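Side-chain contacts in single-stranded DNA-binding protein (Mycobacterium smegmatis, PDB 5GQO), which probably binds single-stranded DNA through an OB fold, as in other members of its family, and assembles as a tetramer: residues 37-42 and 48-53; 88-93 and 125-130; 31-36 and 129-134. One frame throughout, in Å; residues are numbered along the deposited sequence.

Contact 1: residues 37-42 and 48-53; sequences NPVRLR and LYKFRV
In the OB fold, the beta hairpin of strands 33-43 and 46-55 is closed here by two hydrogen-bonded antiparallel pairs, Val39 with Lys50 and Leu41 with Leu48, with the non-hydrogen-bonded pair of Arg40 and Tyr49 between them. Val39 N donates to Lys50 O at 3.0 Å, and Lys50 N returns a bond to Val39 O. The other pair is joined by Leu48 N to Leu41 O at 2.8 Å and by Leu41 N to Leu48 O at 2.9 Å.

The two faces of the hairpin differ. Tyr49 directs its CG away from its own backbone N (chi1 -161°), which carries the ring across to the neighbouring strand. Pro38 CB lies over one face of that ring, though so close that the exact spacing is doubtful, and Pro38 CG rests 3.8 Å from Phe51 CB. Arg40 bends at chi3 (-27°) and brings its guanidinium within 10° of parallel to the Tyr49 ring, approaching obliquely with Arg40 NH2 3.2 Å from Tyr49 CD1. The same NH2 makes a salt bridge to Glu47, while Val86 and Ser87 of helix 80-89 touch Tyr49 as well. On the other face Leu41 CD1 and Leu48 CD2 meet loosely at 4.2 Å, and Lys50 CG lies against Val39 CB. Pro38 is also a calcium-binding residue in a crystal structure of this protein, although no calcium is bound to this chain.

Backbone bonds therefore set the register, whereas Pro38 adds apolar packing against Phe51, and the arginine, held by Glu47, passes its guanidinium obliquely beside the buried tyrosine ring.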
loop_
_atom_site.group_PDB
_atom_site.type_symbol
_atom_site.label_atom_id
_atom_site.label_comp_id
_atom_site.label_asym_id
_atom_site.label_seq_id
_atom_site.Cartn_x
_atom_site.Cartn_y
_atom_site.Cartn_z
ATOM N N ASN B 37 20.327 -13.061 -11.001
ATOM C CA ASN B 37 20.019 -14.492 -10.965
ATOM C C ASN B 37 19.679 -14.873 -9.553
ATOM O O ASN B 37 20.483 -14.674 -8.628
ATOM C CB ASN B 37 21.149 -15.374 -11.489
ATOM C CG ASN B 37 21.312 -15.228 -12.965
ATOM O OD1 ASN B 37 20.397 -15.556 -13.737
ATOM N ND2 ASN B 37 22.412 -14.639 -13.371
ATOM N N PRO B 38 18.493 -15.426 -9.370
ATOM C CA PRO B 38 18.147 -15.738 -8.017
ATOM C C PRO B 38 19.057 -16.790 -7.379
ATOM O O PRO B 38 19.652 -17.610 -8.061
ATOM C CB PRO B 38 16.733 -16.249 -8.138
ATOM C CG PRO B 38 16.189 -15.583 -9.340
ATOM C CD PRO B 38 17.345 -15.515 -10.284
ATOM N N VAL B 39 19.108 -16.746 -6.059
ATOM C CA VAL B 39 19.972 -17.553 -5.240
ATOM C C VAL B 39 19.095 -18.429 -4.341
ATOM O O VAL B 39 18.179 -17.917 -3.714
ATOM C CB VAL B 39 20.864 -16.594 -4.407
ATOM C CG1 VAL B 39 21.501 -17.288 -3.213
ATOM C CG2 VAL B 39 21.920 -15.971 -5.320
ATOM N N ARG B 40 19.315 -19.742 -4.360
ATOM C CA ARG B 40 18.640 -20.641 -3.463
ATOM C C ARG B 40 19.544 -20.956 -2.263
ATOM O O ARG B 40 20.753 -21.082 -2.396
ATOM C CB ARG B 40 18.266 -21.940 -4.127
ATOM C CG ARG B 40 17.530 -22.852 -3.127
ATOM C CD ARG B 40 17.070 -24.192 -3.663
ATOM N NE ARG B 40 16.849 -24.128 -5.101
ATOM C CZ ARG B 40 15.917 -23.390 -5.710
ATOM N NH1 ARG B 40 15.855 -23.408 -7.029
ATOM N NH2 ARG B 40 15.067 -22.622 -5.020
ATOM N N LEU B 41 18.926 -21.058 -1.098
ATOM C CA LEU B 41 19.579 -21.459 0.128
ATOM C C LEU B 41 18.619 -22.356 0.899
ATOM O O LEU B 41 17.409 -22.058 0.975
ATOM C CB LEU B 41 19.946 -20.231 0.930
ATOM C CG LEU B 41 20.986 -19.352 0.247
ATOM C CD1 LEU B 41 21.147 -18.055 1.031
ATOM C CD2 LEU B 41 22.325 -20.074 0.125
ATOM N N ARG B 42 19.136 -23.491 1.394
ATOM C CA ARG B 42 18.329 -24.418 2.204
ATOM C C ARG B 42 18.754 -24.434 3.677
ATOM O O ARG B 42 19.942 -24.216 4.011
ATOM C CB ARG B 42 18.335 -25.816 1.613
ATOM C CG ARG B 42 17.570 -25.910 0.308
ATOM C CD ARG B 42 17.644 -27.283 -0.311
ATOM N NE ARG B 42 17.185 -27.188 -1.699
ATOM C CZ ARG B 42 17.690 -27.890 -2.711
ATOM N NH1 ARG B 42 18.680 -28.762 -2.509
ATOM N NH2 ARG B 42 17.214 -27.721 -3.940
ATOM N N LEU B 48 14.904 -20.804 0.923
ATOM C CA LEU B 48 14.898 -19.409 0.599
ATOM C C LEU B 48 15.277 -19.241 -0.868
ATOM O O LEU B 48 16.249 -19.845 -1.333
ATOM C CB LEU B 48 15.935 -18.658 1.434
ATOM C CG LEU B 48 16.160 -17.171 1.066
ATOM C CD1 LEU B 48 14.882 -16.384 1.288
ATOM C CD2 LEU B 48 17.299 -16.594 1.870
ATOM N N TYR B 49 14.564 -18.350 -1.552
ATOM C CA TYR B 49 14.911 -17.959 -2.892
ATOM C C TYR B 49 14.842 -16.474 -2.944
ATOM O O TYR B 49 13.819 -15.859 -2.675
ATOM C CB TYR B 49 13.910 -18.558 -3.826
ATOM C CG TYR B 49 14.347 -18.645 -5.248
ATOM C CD1 TYR B 49 15.376 -19.490 -5.620
ATOM C CD2 TYR B 49 13.686 -17.928 -6.246
ATOM C CE1 TYR B 49 15.757 -19.594 -6.945
ATOM C CE2 TYR B 49 14.051 -18.026 -7.562
ATOM C CZ TYR B 49 15.090 -18.858 -7.910
ATOM O OH TYR B 49 15.456 -18.981 -9.223
ATOM N N LYS B 50 15.956 -15.868 -3.275
ATOM C CA LYS B 50 16.063 -14.469 -3.147
ATOM C C LYS B 50 16.723 -13.830 -4.345
ATOM O O LYS B 50 17.541 -14.434 -5.033
ATOM C CB LYS B 50 16.823 -14.149 -1.887
ATOM C CG LYS B 50 18.250 -14.595 -1.852
ATOM C CD LYS B 50 18.991 -13.877 -0.742
ATOM C CE LYS B 50 19.598 -12.558 -1.204
ATOM N NZ LYS B 50 20.256 -11.798 -0.097
ATOM N N PHE B 51 16.378 -12.580 -4.593
ATOM C CA PHE B 51 16.789 -11.942 -5.822
ATOM C C PHE B 51 16.563 -10.487 -5.702
ATOM O O PHE B 51 15.925 -10.001 -4.759
ATOM C CB PHE B 51 16.002 -12.556 -7.013
ATOM C CG PHE B 51 14.501 -12.646 -6.811
ATOM C CD1 PHE B 51 13.710 -11.603 -7.150
ATOM C CD2 PHE B 51 13.908 -13.750 -6.277
ATOM C CE1 PHE B 51 12.326 -11.631 -6.949
ATOM C CE2 PHE B 51 12.517 -13.814 -6.101
ATOM C CZ PHE B 51 11.730 -12.736 -6.414
ATOM N N ARG B 52 17.060 -9.756 -6.680
ATOM C CA ARG B 52 16.988 -8.303 -6.647
ATOM C C ARG B 52 15.940 -7.827 -7.649
ATOM O O ARG B 52 15.804 -8.409 -8.722
ATOM C CB ARG B 52 18.351 -7.831 -7.062
ATOM C CG ARG B 52 18.771 -6.472 -6.566
ATOM C CD ARG B 52 19.872 -6.601 -5.561
ATOM N NE ARG B 52 19.536 -5.729 -4.460
ATOM C CZ ARG B 52 19.660 -4.411 -4.509
ATOM N NH1 ARG B 52 19.322 -3.683 -3.444
ATOM N NH2 ARG B 52 20.139 -3.823 -5.614
ATOM N N VAL B 53 15.174 -6.800 -7.278
ATOM C CA VAL B 53 14.116 -6.251 -8.140
ATOM C C VAL B 53 14.339 -4.756 -8.357
ATOM O O VAL B 53 14.645 -4.030 -7.409
ATOM C CB VAL B 53 12.689 -6.458 -7.586
ATOM C CG1 VAL B 53 11.656 -5.778 -8.499
ATOM C CG2 VAL B 53 12.368 -7.931 -7.504
#

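Contact 2: residues 88-93 and 125-130; sequences ASLGKG and VGPDLS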
loop_
_atom_site.group_PDB
_atom_site.type_symbol
_atom_site.label_atom_id
_atom_site.label_comp_id
_atom_site.label_asym_id
_atom_site.label_seq_id
_atom_site.Cartn_x
_atom_site.Cartn_y
_atom_site.Cartn_z
ATOM N N ALA B 88 10.644 -22.240 -9.944
ATOM C CA ALA B 88 10.097 -22.940 -11.097
ATOM C C ALA B 88 9.596 -22.032 -12.238
ATOM O O ALA B 88 9.415 -22.512 -13.350
ATOM C CB ALA B 88 8.910 -23.772 -10.633
ATOM N N SER B 89 9.274 -20.772 -11.938
ATOM C CA SER B 89 8.539 -19.925 -12.852
ATOM C C SER B 89 9.281 -18.694 -13.369
ATOM O O SER B 89 9.074 -18.331 -14.513
ATOM C CB SER B 89 7.263 -19.476 -12.196
ATOM O OG SER B 89 6.551 -20.599 -11.741
ATOM N N LEU B 90 10.162 -18.087 -12.578
ATOM C CA LEU B 90 10.745 -16.794 -12.928
ATOM C C LEU B 90 12.276 -16.732 -12.794
ATOM O O LEU B 90 12.890 -17.488 -12.051
ATOM C CB LEU B 90 10.204 -15.717 -12.009
ATOM C CG LEU B 90 8.679 -15.542 -11.842
ATOM C CD1 LEU B 90 8.336 -14.438 -10.874
ATOM C CD2 LEU B 90 8.017 -15.215 -13.177
ATOM N N GLY B 91 12.890 -15.769 -13.470
ATOM C CA GLY B 91 14.341 -15.679 -13.510
ATOM C C GLY B 91 14.747 -14.292 -13.944
ATOM O O GLY B 91 13.885 -13.453 -14.195
ATOM N N LYS B 92 16.052 -14.067 -14.062
ATOM C CA LYS B 92 16.599 -12.772 -14.395
ATOM C C LYS B 92 15.911 -12.196 -15.638
ATOM O O LYS B 92 15.678 -12.919 -16.610
ATOM C CB LYS B 92 18.099 -12.896 -14.658
ATOM C CG LYS B 92 18.936 -11.614 -14.626
ATOM C CD LYS B 92 20.404 -12.024 -14.831
ATOM C CE LYS B 92 21.431 -10.947 -14.549
ATOM N NZ LYS B 92 21.446 -9.993 -15.667
ATOM N N GLY B 93 15.541 -10.916 -15.557
ATOM C CA GLY B 93 14.883 -10.235 -16.645
ATOM C C GLY B 93 13.354 -10.280 -16.552
ATOM O O GLY B 93 12.696 -9.445 -17.135
ATOM N N VAL B 125 4.137 -13.430 -5.092
ATOM C CA VAL B 125 4.892 -12.962 -6.195
ATOM C C VAL B 125 4.256 -13.575 -7.418
ATOM O O VAL B 125 3.804 -14.710 -7.397
ATOM C CB VAL B 125 6.338 -13.434 -6.135
ATOM C CG1 VAL B 125 7.135 -12.915 -7.343
ATOM C CG2 VAL B 125 6.995 -12.956 -4.882
ATOM N N GLY B 126 4.223 -12.822 -8.491
ATOM C CA GLY B 126 3.708 -13.330 -9.739
ATOM C C GLY B 126 4.383 -12.570 -10.842
ATOM O O GLY B 126 4.926 -11.494 -10.603
ATOM N N PRO B 127 4.340 -13.102 -12.064
ATOM C CA PRO B 127 4.715 -12.352 -13.243
ATOM C C PRO B 127 3.680 -11.205 -13.498
ATOM O O PRO B 127 2.526 -11.319 -13.114
ATOM C CB PRO B 127 4.652 -13.418 -14.327
ATOM C CG PRO B 127 3.589 -14.331 -13.885
ATOM C CD PRO B 127 3.778 -14.408 -12.416
ATOM N N ASP B 128 4.097 -10.127 -14.128
ATOM C CA ASP B 128 3.201 -8.978 -14.403
ATOM C C ASP B 128 2.543 -9.247 -15.724
ATOM O O ASP B 128 3.202 -9.127 -16.753
ATOM C CB ASP B 128 4.016 -7.673 -14.463
ATOM C CG ASP B 128 3.161 -6.417 -14.708
ATOM O OD1 ASP B 128 1.936 -6.513 -14.881
ATOM O OD2 ASP B 128 3.738 -5.299 -14.695
ATOM N N LEU B 129 1.257 -9.612 -15.689
ATOM C CA LEU B 129 0.489 -9.915 -16.897
ATOM C C LEU B 129 0.136 -8.701 -17.773
ATOM O O LEU B 129 -0.462 -8.876 -18.830
ATOM C CB LEU B 129 -0.800 -10.692 -16.565
ATOM C CG LEU B 129 -0.592 -12.049 -15.861
ATOM C CD1 LEU B 129 -1.911 -12.747 -15.501
ATOM C CD2 LEU B 129 0.250 -12.948 -16.739
ATOM N N SER B 130 0.569 -7.505 -17.403
ATOM C CA SER B 130 0.494 -6.371 -18.349
ATOM C C SER B 130 1.619 -6.433 -19.360
ATOM O O SER B 130 1.568 -5.780 -20.374
ATOM C CB SER B 130 0.528 -5.018 -17.632
ATOM O OG SER B 130 1.785 -4.783 -17.061
#
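Leu90 and Pro127 mark the nearest approach of the two backbones, with 7.5 Å between their CA atoms, too far for main-chain pairing. Segment 88-93 runs off the end of helix 80-89 into a loop, while segment 125-130 begins in strand 124-126 and goes on into a turn, so the contact is made through the side chain of Leu90.

Leu90 does the bridging with both of its methyls. Its CG stands anti to its carbonyl carbon (chi1 -53°), and the fork at the end divides between two neighbours: CD1 reaches Val125 CG1 at 4.0 Å, and CD2 reaches Pro127 CB, also at 4.0 Å. The leucine crosses the proline at roughly a right angle but meets the valine more obliquely. Leu90 CD1 also comes to 4.4 Å from Gly126 C, the carbonyl carbon. All four residues are buried.

This is apolar packing in the OB fold, where the chain leaving the helix is packed against strand 124-126 and the residue that follows it, Pro127. Val96 of strand 95-105 and Ile34 add to the surroundings of Leu90, and Leu129 of a neighbouring subunit packs on it as well, so the cluster continues into the tetramer interface.

Beyond Pro127 the chain is shaped by an Asx turn. Asp128 OD1 accepts from Ser130 N at 3.0 Å and from Ser130 OG at 2.8 Å, and both donors come from the same face of the carboxylate, well above its plane, at 51° and 47°. The other oxygen, OD2, is engaged in a salt bridge with Arg131.

Contact 3: residues 31-36 and 129-134; sequences VGNIIT and LSRCIA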
loop_
_atom_site.group_PDB
_atom_site.type_symbol
_atom_site.label_atom_id
_atom_site.label_comp_id
_atom_site.label_asym_id
_atom_site.label_seq_id
_atom_site.Cartn_x
_atom_site.Cartn_y
_atom_site.Cartn_z
ATOM N N VAL B 31 6.322 -3.362 -8.278
ATOM C CA VAL B 31 6.144 -3.932 -9.608
ATOM C C VAL B 31 7.404 -3.572 -10.422
ATOM O O VAL B 31 7.828 -2.431 -10.423
ATOM C CB VAL B 31 4.915 -3.310 -10.284
ATOM C CG1 VAL B 31 4.857 -3.727 -11.727
ATOM C CG2 VAL B 31 3.641 -3.669 -9.517
ATOM N N GLY B 32 8.025 -4.537 -11.080
ATOM C CA GLY B 32 9.234 -4.242 -11.829
ATOM C C GLY B 32 9.775 -5.472 -12.531
ATOM O O GLY B 32 9.038 -6.195 -13.191
ATOM N N ASN B 33 11.070 -5.700 -12.362
ATOM C CA ASN B 33 11.792 -6.769 -13.020
ATOM C C ASN B 33 12.822 -7.349 -12.088
ATOM O O ASN B 33 13.475 -6.606 -11.352
ATOM C CB ASN B 33 12.519 -6.227 -14.249
ATOM C CG ASN B 33 11.568 -5.823 -15.318
ATOM O OD1 ASN B 33 11.048 -4.718 -15.303
ATOM N ND2 ASN B 33 11.268 -6.750 -16.216
ATOM N N ILE B 34 12.983 -8.658 -12.142
ATOM C CA ILE B 34 14.070 -9.302 -11.457
ATOM C C ILE B 34 15.309 -8.924 -12.237
ATOM O O ILE B 34 15.311 -9.042 -13.459
ATOM C CB ILE B 34 13.902 -10.813 -11.490
ATOM C CG1 ILE B 34 12.571 -11.197 -10.851
ATOM C CG2 ILE B 34 15.043 -11.494 -10.765
ATOM C CD1 ILE B 34 12.290 -12.683 -10.847
ATOM N N ILE B 35 16.364 -8.469 -11.555
ATOM C CA ILE B 35 17.578 -8.045 -12.256
ATOM C C ILE B 35 18.818 -8.798 -11.826
ATOM O O ILE B 35 19.920 -8.468 -12.249
ATOM C CB ILE B 35 17.831 -6.558 -12.057
ATOM C CG1 ILE B 35 17.902 -6.223 -10.568
ATOM C CG2 ILE B 35 16.743 -5.751 -12.743
ATOM C CD1 ILE B 35 18.622 -4.945 -10.313
ATOM N N THR B 36 18.674 -9.803 -10.971
ATOM C CA THR B 36 19.793 -10.727 -10.728
ATOM C C THR B 36 19.347 -12.165 -10.898
ATOM O O THR B 36 18.153 -12.459 -10.924
ATOM C CB THR B 36 20.363 -10.600 -9.317
ATOM O OG1 THR B 36 19.333 -10.935 -8.380
ATOM C CG2 THR B 36 20.923 -9.216 -9.078
ATOM N N LEU B 129 1.257 -9.612 -15.689
ATOM C CA LEU B 129 0.489 -9.915 -16.897
ATOM C C LEU B 129 0.136 -8.701 -17.773
ATOM O O LEU B 129 -0.462 -8.876 -18.830
ATOM C CB LEU B 129 -0.800 -10.692 -16.565
ATOM C CG LEU B 129 -0.592 -12.049 -15.861
ATOM C CD1 LEU B 129 -1.911 -12.747 -15.501
ATOM C CD2 LEU B 129 0.250 -12.948 -16.739
ATOM N N SER B 130 0.569 -7.505 -17.403
ATOM C CA SER B 130 0.494 -6.371 -18.349
ATOM C C SER B 130 1.619 -6.433 -19.360
ATOM O O SER B 130 1.568 -5.780 -20.374
ATOM C CB SER B 130 0.528 -5.018 -17.632
ATOM O OG SER B 130 1.785 -4.783 -17.061
ATOM N N ARG B 131 2.628 -7.244 -19.082
ATOM C CA ARG B 131 3.824 -7.271 -19.888
ATOM C C ARG B 131 4.170 -8.674 -20.383
ATOM O O ARG B 131 5.229 -8.866 -21.013
ATOM C CB ARG B 131 4.988 -6.704 -19.058
ATOM C CG ARG B 131 4.923 -5.205 -18.865
ATOM C CD ARG B 131 6.138 -4.685 -18.156
ATOM N NE ARG B 131 5.957 -4.885 -16.732
ATOM C CZ ARG B 131 6.965 -4.955 -15.862
ATOM N NH1 ARG B 131 8.247 -4.878 -16.279
ATOM N NH2 ARG B 131 6.693 -5.160 -14.548
ATOM N N CYS B 132 3.289 -9.648 -20.161
ATOM C CA CYS B 132 3.585 -11.032 -20.517
ATOM C C CYS B 132 2.334 -11.893 -20.440
ATOM O O CYS B 132 1.249 -11.402 -20.144
ATOM C CB CYS B 132 4.696 -11.582 -19.600
ATOM S SG CYS B 132 4.184 -11.994 -17.906
ATOM N N ILE B 133 2.495 -13.192 -20.689
ATOM C CA ILE B 133 1.433 -14.188 -20.558
ATOM C C ILE B 133 1.954 -15.301 -19.630
ATOM O O ILE B 133 3.145 -15.592 -19.585
ATOM C CB ILE B 133 1.172 -14.831 -21.929
ATOM C CG1 ILE B 133 0.740 -13.786 -22.959
ATOM C CG2 ILE B 133 0.170 -15.972 -21.852
ATOM C CD1 ILE B 133 -0.736 -13.539 -23.031
ATOM N N ALA B 134 1.056 -15.986 -18.949
ATOM C CA ALA B 134 1.433 -17.097 -18.105
ATOM C C ALA B 134 0.478 -18.260 -18.253
ATOM O O ALA B 134 -0.762 -18.115 -18.177
ATOM C CB ALA B 134 1.476 -16.661 -16.661
HETATM O O HOH W 1 9.364 -6.089 -18.752
#
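Arg131 turns its CG anti to its carbonyl carbon (chi1 -73°), runs extended at chi2 and bends at chi3 (-82°), a path that carries the guanidinium across to Gly32 and Asn33. Asn33 takes a similar first torsion, which sets its CG beside its backbone N and lets the amide end come nearer to the arginine.

Two different nitrogens then do the work. Arg131 NH2 donates to the backbone Gly32 O at 2.9 Å, a bond tilted out of the carbonyl plane. Arg131 NH1 donates to Asn33 OD1 at 3.0 Å, with the oxygen lying at the edge of the guanidinium, practically in its plane. The amide itself is turned steeply, 76° from the guanidinium. One water joins the same two side chains, accepting from Asn33 ND2 at 3.2 Å and from Arg131 NH1 at 3.0 Å; ND2 has a further partner in Gly93 O. Val31 CG1 lies 3.7 Å from Arg131 NH2, packing beside the charged group.

Gly32 is the corner at which the chain passes from strand 27-31 to strand 33-43, the sharp bend by which the first strand of an OB fold serves both sides of the barrel. Just past Arg131, Ile133 pairs in an antiparallel ladder with a strand of a neighbouring subunit.

With acceptors on both of its terminal nitrogens, the guanidinium can hardly rotate. Its charge is probably balanced chiefly by the salt bridge from NH2 to Asp128, while the carbonyl of buried Gly32 gains a donor at the bend.

In the fold
Contact 2 is the buried one, built on leucine, valine and proline; contacts 1 and 3 are partly buried, and contact 1 adds apolar packing to its backbone bonds, while contact 3 is essentially polar, one charged side chain reaching from the C-terminal segment to the corner at Gly32. Both use strand 33-43, and they meet where Arg52 O lies 2.9 Å from Ile35 N. Contacts 2 and 3 have centres about 5 Å apart, share Leu129 and Ser130, and both border a neighbouring subunit, whereas contact 1 is touched by no other chain of the tetramer. Ser130 of the Asx turn is followed in the chain by Arg131, whose guanidinium also holds Asp128.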